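PDB 5E09: cellulase from Bacillus sp. BG-CS10, which probably cleaves internal beta-1,4-glucosidic bonds of cellulose with a family 5 catalytic domain joined to a family 46 carbohydrate-binding module. Local coordinates for residues T8-Y13 against D216-A221; N205-T210 against N258-N263. One frame throughout, in Å; residues are numbered along the deposited sequence.

Contact 1: residues T8-Y13 against D216-A221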
# COMPACT_ATOMS: atom_id res chain seq x y z
N THR A 8 -15.74 -18.66 18.05
CA THR A 8 -17.11 -18.16 17.99
C THR A 8 -17.57 -17.95 16.55
O THR A 8 -16.78 -18.04 15.61
CB THR A 8 -17.28 -16.83 18.75
OG1 THR A 8 -16.53 -15.80 18.09
CG2 THR A 8 -16.79 -16.98 20.19
N ASP A 9 -18.86 -17.66 16.38
CA ASP A 9 -19.44 -17.45 15.05
C ASP A 9 -18.88 -16.23 14.33
O ASP A 9 -18.66 -16.28 13.12
CB ASP A 9 -20.97 -17.31 15.15
CG ASP A 9 -21.65 -18.60 15.53
OD1 ASP A 9 -20.96 -19.55 15.94
OD2 ASP A 9 -22.90 -18.66 15.41
N ILE A 10 -18.66 -15.14 15.06
CA ILE A 10 -18.19 -13.92 14.42
C ILE A 10 -16.71 -14.04 14.04
O ILE A 10 -16.27 -13.49 13.02
CB ILE A 10 -18.43 -12.67 15.32
CG1 ILE A 10 -18.27 -11.39 14.50
CG2 ILE A 10 -17.53 -12.69 16.56
CD1 ILE A 10 -19.26 -11.27 13.36
N GLN A 11 -15.96 -14.80 14.82
CA GLN A 11 -14.56 -15.06 14.52
C GLN A 11 -14.42 -15.92 13.26
O GLN A 11 -13.48 -15.75 12.47
CB GLN A 11 -13.86 -15.75 15.69
CG GLN A 11 -13.58 -14.85 16.89
CD GLN A 11 -12.83 -15.58 18.00
OE1 GLN A 11 -13.25 -16.65 18.45
NE2 GLN A 11 -11.71 -15.01 18.43
N SER A 12 -15.35 -16.86 13.08
CA SER A 12 -15.36 -17.73 11.91
C SER A 12 -15.84 -16.97 10.69
O SER A 12 -15.34 -17.16 9.58
CB SER A 12 -16.23 -18.96 12.16
OG SER A 12 -15.68 -19.77 13.18
N TYR A 13 -16.84 -16.13 10.91
CA TYR A 13 -17.32 -15.18 9.92
C TYR A 13 -16.14 -14.38 9.37
O TYR A 13 -15.92 -14.35 8.15
CB TYR A 13 -18.37 -14.27 10.55
CG TYR A 13 -18.99 -13.22 9.64
CD1 TYR A 13 -18.37 -11.99 9.45
CD2 TYR A 13 -20.20 -13.45 9.01
CE1 TYR A 13 -18.94 -11.03 8.64
CE2 TYR A 13 -20.78 -12.49 8.19
CZ TYR A 13 -20.14 -11.27 8.01
OH TYR A 13 -20.69 -10.29 7.21
N ASP A 216 -22.35 -6.57 22.27
CA ASP A 216 -22.96 -7.23 21.12
C ASP A 216 -22.00 -8.28 20.57
O ASP A 216 -20.81 -8.01 20.42
CB ASP A 216 -23.31 -6.19 20.05
CG ASP A 216 -24.15 -6.76 18.92
OD1 ASP A 216 -23.60 -7.51 18.10
OD2 ASP A 216 -25.35 -6.42 18.83
N PRO A 217 -22.51 -9.48 20.26
CA PRO A 217 -21.65 -10.58 19.80
C PRO A 217 -21.17 -10.40 18.36
O PRO A 217 -20.20 -11.04 17.96
CB PRO A 217 -22.56 -11.80 19.90
CG PRO A 217 -23.92 -11.24 19.64
CD PRO A 217 -23.93 -9.89 20.30
N ASN A 218 -21.83 -9.53 17.60
CA ASN A 218 -21.56 -9.41 16.17
C ASN A 218 -20.82 -8.13 15.78
O ASN A 218 -21.26 -7.39 14.91
CB ASN A 218 -22.88 -9.50 15.40
CG ASN A 218 -23.52 -10.88 15.49
OD1 ASN A 218 -22.87 -11.90 15.24
ND2 ASN A 218 -24.78 -10.92 15.88
N LEU A 219 -19.69 -7.89 16.44
CA LEU A 219 -18.92 -6.68 16.23
C LEU A 219 -17.49 -7.02 15.81
O LEU A 219 -16.91 -8.00 16.27
CB LEU A 219 -18.92 -5.81 17.49
CG LEU A 219 -20.27 -5.24 17.96
CD1 LEU A 219 -20.10 -4.43 19.24
CD2 LEU A 219 -20.92 -4.39 16.89
N ILE A 220 -16.93 -6.20 14.92
CA ILE A 220 -15.61 -6.40 14.37
C ILE A 220 -14.78 -5.13 14.48
O ILE A 220 -15.25 -4.06 14.13
CB ILE A 220 -15.67 -6.82 12.89
CG1 ILE A 220 -16.58 -8.05 12.71
CG2 ILE A 220 -14.28 -7.09 12.34
CD1 ILE A 220 -17.12 -8.20 11.30
N ALA A 221 -13.56 -5.25 14.98
CA ALA A 221 -12.65 -4.11 15.05
C ALA A 221 -11.94 -3.95 13.71
O ALA A 221 -11.61 -4.94 13.07
CB ALA A 221 -11.65 -4.29 16.18
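Ile-10 on helix 9-13 faces Asn-218, just ahead of strand 219-221, and the two axes run at 52° to each other, 9.4 Å apart at their closest. Ile-10 bridges this distance with both its branches. Its CG2 methyl rests on Pro-217 O at 3.4 Å. The longer branch crosses the Asn-218 side chain obliquely, CD1 lying 4.1 Å from Asn-218 OD1. Its CG1 meets CG1 of Ile-220 at 4.1 Å. With CG1 turned anti to the backbone N (chi1 -165°), this branch is carried toward the strand; a beta-branched residue suits the place because its other arm can lie on the loop carbonyl. Further along the helix, Tyr-13 brings CE1 to 4.3 Å from Ile-220 CD1; its ring also meets Tyr-97 edge-to-face, and its hydroxyl bonds to His-140 O, so a tyrosine serves both apolar and polar neighbours. Cutting Ile-10 back to an alanine is likely to leave a gap between Pro-217 O and Ile-220 CG1, with Tyr-13 as the remaining link to Ile-220.

Each backbone has its own brace. Thr-8 and Gln-11 form a capping box, in which Thr-8 N reaches a lone pair of Gln-11 OE1 at 3.2 Å; the return bond, from Gln-11 N to Thr-8 OG1, is weak. Asp-216 OD1 accepts from Asn-218 N at 2.7 Å in an Asx turn, and Arg-179 pairs with Asp-216 OD2. Asn-218 comes just before barrel strand 219-225, away from the end where family 5 enzymes carry their catalytic residues. No hydrogen bond crosses between the segments, and the join probably rests on close fit and buried apolar surface.

Contact 2: residues N205-T210 against N258-N263; sequences NRLHQT and NTFTAN
Leu-207 and Phe-260 meet almost at right angles, with Leu-207 CD2 3.5 Å from Phe-260 CZ at the far end of the ring. One residue on, His-208 lays its backbone CA 3.8 Å from Phe-260 CE1, and the two rings are inclined at 67°, neither stacked nor edge-to-face. A chi1 of -168° swings the imidazole away from its own backbone N and across to residues 259-263: Thr-259 O sits over one face near the rim, and Asn-263 ND2 comes within 3.6 Å of His-208 NE2, its amide only 19° from the ring plane. These two helices, 201-214 and 243-261, are neighbours on the outside of a (beta/alpha)8 barrel, following its fifth and sixth strands. A phenylalanine suits position 260 because one broad ring can reach Leu-207, Leu-204 and Val-267 together. Thr-259 places its CG2 methyl over the centre of the Phe-260 ring, 3.9 Å above it, and close to His-208 CB. The same threonine's hydroxyl bonds to Arg-255 O and to Gln-201, which also holds Asn-205 OD1. Asn-263 ND2 is steadied by a weak bond to Thr-259 O at 2.7 Å. Ile-265 touches both Phe-260 and His-208.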
# COMPACT_ATOMS: atom_id res chain seq x y z
N ASN A 205 -7.48 0.57 23.00
CA ASN A 205 -8.21 0.45 24.26
C ASN A 205 -9.57 1.11 24.22
O ASN A 205 -10.54 0.56 24.72
CB ASN A 205 -7.39 1.04 25.41
CG ASN A 205 -6.22 0.17 25.80
OD1 ASN A 205 -6.26 -1.05 25.61
ND2 ASN A 205 -5.17 0.79 26.33
N ARG A 206 -9.65 2.29 23.62
CA ARG A 206 -10.91 3.03 23.58
C ARG A 206 -11.93 2.37 22.66
O ARG A 206 -13.13 2.34 22.97
CB ARG A 206 -10.65 4.47 23.17
CG ARG A 206 -9.74 5.16 24.16
CD ARG A 206 -9.68 6.64 23.94
NE ARG A 206 -10.42 7.37 24.97
CZ ARG A 206 -9.84 8.04 25.96
NH1 ARG A 206 -8.52 8.07 26.05
NH2 ARG A 206 -10.59 8.67 26.85
N LEU A 207 -11.46 1.84 21.53
CA LEU A 207 -12.36 1.05 20.69
C LEU A 207 -12.86 -0.16 21.48
O LEU A 207 -14.05 -0.50 21.45
CB LEU A 207 -11.66 0.61 19.41
CG LEU A 207 -12.46 -0.39 18.57
CD1 LEU A 207 -13.79 0.20 18.18
CD2 LEU A 207 -11.68 -0.80 17.35
N HIS A 208 -11.94 -0.79 22.20
CA HIS A 208 -12.25 -1.94 23.05
C HIS A 208 -13.36 -1.61 24.05
O HIS A 208 -14.32 -2.36 24.21
CB HIS A 208 -10.99 -2.41 23.77
CG HIS A 208 -11.12 -3.74 24.44
ND1 HIS A 208 -12.16 -4.60 24.18
CD2 HIS A 208 -10.34 -4.35 25.37
CE1 HIS A 208 -12.01 -5.70 24.92
NE2 HIS A 208 -10.93 -5.56 25.64
N GLN A 209 -13.21 -0.47 24.71
CA GLN A 209 -14.19 -0.01 25.68
C GLN A 209 -15.54 0.25 25.02
O GLN A 209 -16.58 -0.15 25.54
CB GLN A 209 -13.68 1.25 26.39
CG GLN A 209 -14.57 1.76 27.51
CD GLN A 209 -14.89 0.69 28.55
OE1 GLN A 209 -16.03 0.56 28.99
NE2 GLN A 209 -13.88 -0.09 28.94
N THR A 210 -15.53 0.91 23.86
CA THR A 210 -16.76 1.13 23.11
C THR A 210 -17.48 -0.19 22.84
O THR A 210 -18.70 -0.30 23.00
CB THR A 210 -16.50 1.83 21.76
OG1 THR A 210 -15.88 3.11 21.99
CG2 THR A 210 -17.81 2.03 20.99
N ASN A 258 -3.19 -8.71 21.03
CA ASN A 258 -3.41 -8.75 22.47
C ASN A 258 -4.70 -8.06 22.88
O ASN A 258 -5.45 -8.56 23.73
CB ASN A 258 -2.24 -8.11 23.22
CG ASN A 258 -0.93 -8.80 22.95
OD1 ASN A 258 -0.90 -9.99 22.61
ND2 ASN A 258 0.17 -8.06 23.08
N THR A 259 -4.98 -6.91 22.27
CA THR A 259 -6.16 -6.15 22.67
C THR A 259 -7.47 -6.77 22.19
O THR A 259 -8.43 -6.84 22.96
CB THR A 259 -6.07 -4.70 22.16
OG1 THR A 259 -4.88 -4.09 22.67
CG2 THR A 259 -7.29 -3.90 22.63
N PHE A 260 -7.52 -7.24 20.95
CA PHE A 260 -8.78 -7.71 20.39
C PHE A 260 -8.85 -9.22 20.13
O PHE A 260 -9.68 -9.92 20.72
CB PHE A 260 -9.07 -6.97 19.08
CG PHE A 260 -9.30 -5.50 19.25
CD1 PHE A 260 -10.46 -5.03 19.85
CD2 PHE A 260 -8.37 -4.59 18.79
CE1 PHE A 260 -10.68 -3.68 20.01
CE2 PHE A 260 -8.59 -3.23 18.94
CZ PHE A 260 -9.74 -2.78 19.55
N THR A 261 -7.99 -9.71 19.24
CA THR A 261 -8.04 -11.11 18.82
C THR A 261 -7.87 -12.09 19.99
O THR A 261 -8.53 -13.12 20.04
CB THR A 261 -6.95 -11.40 17.76
OG1 THR A 261 -7.23 -10.65 16.57
CG2 THR A 261 -6.92 -12.88 17.40
N ALA A 262 -7.00 -11.75 20.94
CA ALA A 262 -6.78 -12.58 22.12
C ALA A 262 -8.06 -12.73 22.93
O ALA A 262 -8.34 -13.80 23.48
CB ALA A 262 -5.67 -11.99 22.98
N ASN A 263 -8.84 -11.65 23.01
CA ASN A 263 -10.19 -11.73 23.56
C ASN A 263 -11.13 -12.10 22.42
O ASN A 263 -10.69 -12.44 21.32
CB ASN A 263 -10.64 -10.36 24.07
CG ASN A 263 -9.68 -9.80 25.11
OD1 ASN A 263 -9.39 -10.44 26.12
ND2 ASN A 263 -9.18 -8.59 24.86

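How the contacts relate
Along the chain the segments alternate: 8-13, 205-210, 216-221, then 258-263, so contact 1 and contact 2 cross. Their centres lie 13 Å apart, and they meet at strand 219-225, the sixth of the barrel. There Ala-221 CB lies 3.7 Å from Leu-207 CD2 and 3.9 Å from Phe-260 CD1; a small residue here probably lets both helices lie close to the sheet. A second meeting point is Gln-11 NE2, which packs near Thr-261 O and Asn-263 O. Helix 201-214 leads into the strand, and helix 243-261 comes after it. Contact 1 therefore packs the N-terminal helix against the strand's start, while contact 2 pairs the helices on its outer face, both on the barrel.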